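Local structure of type IV secretion system protein DotB (Yersinia pseudotuberculosis IP 31758, 6GEF) at residues I57-V62 against V138-K143. The protein probably hydrolyses ATP to power a type IVb secretion system, as a six-subunit AAA+ ATPase of the GSP E family. Residues are numbered along the deposited sequence; the frame is centred on the assembly and turned at random.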
ATOM      1  N   ILE A  57     -20.685  -4.180 -38.727  1.00 57.84           N
ATOM      2  CA  ILE A  57     -21.335  -4.349 -37.449  1.00 55.16           C
ATOM      3  C   ILE A  57     -22.458  -5.341 -37.606  1.00 53.86           C
ATOM      4  O   ILE A  57     -23.364  -5.131 -38.412  1.00 52.96           O
ATOM      5  CB  ILE A  57     -21.880  -2.985 -36.900  1.00 55.87           C
ATOM      6  CG1 ILE A  57     -20.790  -1.922 -36.997  1.00 57.23           C
ATOM      7  CG2 ILE A  57     -22.331  -3.146 -35.470  1.00 55.65           C
ATOM      8  CD1 ILE A  57     -21.205  -0.605 -36.394  1.00 59.55           C
ATOM      9  N   ILE A  58     -22.420  -6.399 -36.815  1.00 53.24           N
ATOM     10  CA  ILE A  58     -23.508  -7.376 -36.717  1.00 53.84           C
ATOM     11  C   ILE A  58     -24.104  -7.257 -35.329  1.00 53.51           C
ATOM     12  O   ILE A  58     -23.438  -7.551 -34.339  1.00 53.89           O
ATOM     13  CB  ILE A  58     -23.018  -8.803 -36.989  1.00 53.57           C
ATOM     14  CG1 ILE A  58     -22.212  -8.873 -38.292  1.00 53.33           C
ATOM     15  CG2 ILE A  58     -24.175  -9.766 -37.019  1.00 54.72           C
ATOM     16  CD1 ILE A  58     -20.809  -8.328 -38.217  1.00 52.40           C
ATOM     17  N   LYS A  59     -25.354  -6.809 -35.266  1.00 55.52           N
ATOM     18  CA  LYS A  59     -26.100  -6.774 -34.005  1.00 57.39           C
ATOM     19  C   LYS A  59     -27.514  -7.255 -34.263  1.00 57.24           C
ATOM     20  O   LYS A  59     -28.079  -7.030 -35.329  1.00 55.02           O
ATOM     21  CB  LYS A  59     -26.129  -5.363 -33.414  1.00 59.18           C
ATOM     22  CG  LYS A  59     -26.602  -5.319 -31.987  1.00 62.26           C
ATOM     23  CD  LYS A  59     -26.777  -3.856 -31.529  1.00 66.41           C
ATOM     24  CE  LYS A  59     -28.142  -3.305 -31.913  1.00 70.61           C
ATOM     25  NZ  LYS A  59     -28.699  -2.471 -30.783  1.00 74.21           N
ATOM     26  N   GLN A  60     -28.081  -7.922 -33.259  1.00 59.22           N
ATOM     27  CA  GLN A  60     -29.497  -8.287 -33.282  1.00 62.62           C
ATOM     28  C   GLN A  60     -30.393  -7.044 -33.528  1.00 66.20           C
ATOM     29  O   GLN A  60     -29.995  -5.919 -33.165  1.00 66.91           O
ATOM     30  CB  GLN A  60     -29.898  -8.937 -31.978  1.00 64.27           C
ATOM     31  CG  GLN A  60     -31.159  -9.771 -32.061  1.00 67.28           C
ATOM     32  CD  GLN A  60     -32.457  -8.933 -32.057  1.00 69.17           C
ATOM     33  OE1 GLN A  60     -32.459  -7.723 -31.796  1.00 71.13           O
ATOM     34  NE2 GLN A  60     -33.538  -9.573 -32.371  1.00 69.78           N
ATOM     35  N   GLY A  61     -31.479  -7.248 -34.211  1.00 67.18           N
ATOM     36  CA  GLY A  61     -32.461  -6.206 -34.396  1.00 67.39           C
ATOM     37  C   GLY A  61     -32.143  -5.206 -35.470  1.00 65.43           C
ATOM     38  O   GLY A  61     -33.017  -4.385 -35.804  1.00 62.57           O
ATOM     39  N   VAL A  62     -30.949  -5.241 -36.051  1.00 66.91           N
ATOM     40  CA  VAL A  62     -30.645  -4.495 -37.268  1.00 69.65           C
ATOM     41  C   VAL A  62     -29.981  -5.443 -38.265  1.00 66.95           C
ATOM     42  O   VAL A  62     -29.354  -6.436 -37.882  1.00 67.94           O
ATOM     43  CB  VAL A  62     -29.740  -3.271 -36.989  1.00 67.41           C
ATOM     44  CG1 VAL A  62     -28.314  -3.708 -36.742  1.00 65.83           C
ATOM     45  CG2 VAL A  62     -29.800  -2.300 -38.138  1.00 69.53           C
ATOM     46  N   VAL A 138     -24.005  -6.994 -25.446  1.00 59.43           N
ATOM     47  CA  VAL A 138     -25.019  -5.949 -25.464  1.00 56.14           C
ATOM     48  C   VAL A 138     -26.313  -6.504 -24.877  1.00 59.48           C
ATOM     49  O   VAL A 138     -26.444  -7.706 -24.597  1.00 61.00           O
ATOM     50  CB  VAL A 138     -25.286  -5.446 -26.896  1.00 57.98           C
ATOM     51  CG1 VAL A 138     -24.026  -4.796 -27.463  1.00 60.68           C
ATOM     52  CG2 VAL A 138     -25.727  -6.557 -27.817  1.00 58.15           C
ATOM     53  N   TYR A 139     -27.265  -5.622 -24.641  1.00 61.26           N
ATOM     54  CA  TYR A 139     -28.557  -5.971 -24.054  1.00 62.24           C
ATOM     55  C   TYR A 139     -29.649  -5.444 -24.948  1.00 61.47           C
ATOM     56  O   TYR A 139     -29.746  -4.221 -25.175  1.00 61.68           O
ATOM     57  CB  TYR A 139     -28.719  -5.358 -22.652  1.00 64.18           C
ATOM     58  CG  TYR A 139     -29.739  -6.052 -21.801  1.00 66.86           C
ATOM     59  CD1 TYR A 139     -29.398  -7.208 -21.086  1.00 67.90           C
ATOM     60  CD2 TYR A 139     -31.038  -5.565 -21.691  1.00 71.97           C
ATOM     61  CE1 TYR A 139     -30.349  -7.859 -20.300  1.00 71.15           C
ATOM     62  CE2 TYR A 139     -31.983  -6.226 -20.900  1.00 75.89           C
ATOM     63  CZ  TYR A 139     -31.618  -7.366 -20.211  1.00 74.46           C
ATOM     64  OH  TYR A 139     -32.547  -7.997 -19.432  1.00 76.15           O
ATOM     65  N   ILE A 140     -30.453  -6.352 -25.514  1.00 61.50           N
ATOM     66  CA  ILE A 140     -31.494  -5.989 -26.476  1.00 61.46           C
ATOM     67  C   ILE A 140     -32.761  -6.753 -26.120  1.00 66.57           C
ATOM     68  O   ILE A 140     -32.699  -7.933 -25.725  1.00 69.11           O
ATOM     69  CB  ILE A 140     -31.043  -6.345 -27.909  1.00 61.41           C
ATOM     70  CG1 ILE A 140     -29.675  -5.759 -28.226  1.00 60.44           C
ATOM     71  CG2 ILE A 140     -32.100  -5.863 -28.921  1.00 62.70           C
ATOM     72  CD1 ILE A 140     -29.302  -5.747 -29.677  1.00 61.49           C
ATOM     73  N   GLN A 141     -33.901  -6.085 -26.229  1.00 70.26           N
ATOM     74  CA  GLN A 141     -35.211  -6.724 -26.027  1.00 72.96           C
ATOM     75  C   GLN A 141     -35.213  -7.589 -24.769  1.00 73.23           C
ATOM     76  O   GLN A 141     -35.756  -8.688 -24.751  1.00 77.77           O
ATOM     77  CB  GLN A 141     -35.625  -7.594 -27.258  1.00 76.95           C
ATOM     78  CG  GLN A 141     -35.531  -6.900 -28.592  1.00 77.72           C
ATOM     79  CD  GLN A 141     -36.585  -5.862 -28.845  1.00 79.81           C
ATOM     80  OE1 GLN A 141     -37.373  -5.476 -27.966  1.00 86.74           O
ATOM     81  NE2 GLN A 141     -36.603  -5.381 -30.075  1.00 77.79           N
ATOM     82  N   GLY A 142     -34.608  -7.093 -23.708  1.00 71.19           N
ATOM     83  CA  GLY A 142     -34.675  -7.718 -22.409  1.00 72.97           C
ATOM     84  C   GLY A 142     -33.719  -8.869 -22.175  1.00 73.84           C
ATOM     85  O   GLY A 142     -33.824  -9.536 -21.152  1.00 80.66           O
ATOM     86  N   LYS A 143     -32.791  -9.103 -23.082  1.00 74.26           N
ATOM     87  CA  LYS A 143     -31.910 -10.269 -23.001  1.00 76.38           C
ATOM     88  C   LYS A 143     -30.511  -9.891 -23.457  1.00 68.73           C
ATOM     89  O   LYS A 143     -30.344  -8.967 -24.249  1.00 61.34           O
ATOM     90  CB  LYS A 143     -32.424 -11.449 -23.870  1.00 81.89           C
ATOM     91  CG  LYS A 143     -33.832 -11.881 -23.510  1.00 92.73           C
ATOM     92  CD  LYS A 143     -34.061 -13.377 -23.503  1.00 97.88           C
ATOM     93  CE  LYS A 143     -35.414 -13.650 -22.844  1.00102.58           C
ATOM     94  NZ  LYS A 143     -35.685 -15.098 -22.567  1.00106.45           N
TER
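The carboxamide of Gln60 meets Ile140 through its oxygen in a van der Waals contact: OE1 lies 3.4 Å from CG2 of Ile140, a methyl raised well above the amide plane. The ring of Tyr139 lies over its own hairpin, with Lys143 N 3.5 Å above one face and displaced toward the rim, and it also packs on Gln241 of the second subunit. The setting is the N-terminal six-stranded antiparallel sheet, where strand 143-153 runs between strands 53-59 and 128-140. The two segments are therefore next-but-one neighbours, and their side chains meet across the intervening strand, whose Glu147 touches both Lys59 and Val138.

A type I' turn from Ile140 to Lys143 joins strands 128-140 and 143-153, closed by two backbone hydrogen bonds, Ile140 N to Lys143 O and Lys143 N to Ile140 O, each 2.9 Å. Lys59 to Val62 form a type II turn; glycine suits Gly61 (phi 80°) and Gly142, both at positive phi.

Ile140 suits the middle because CG2 goes to the Gln60 amide while CD1 lies against the Lys59 chain. With CG anti to the backbone N (chi1 -160°), a bend at chi2 (-78°) turns the Gln60 amide so that OE1 faces Ile140; Gln60 also packs on Phe82 and Ile85 of helix 82-93. Lysine offers a long aliphatic stem, bent at chi3 and chi4 around the methyl, and NZ hydrogen-bonds Ile233 O of the second subunit. Branched Val138 lies against this stem, CG2 4.4 Å from Lys59 CG. Farther along, CE of Lys59 stands 3.5 Å from CD1 of Ile140.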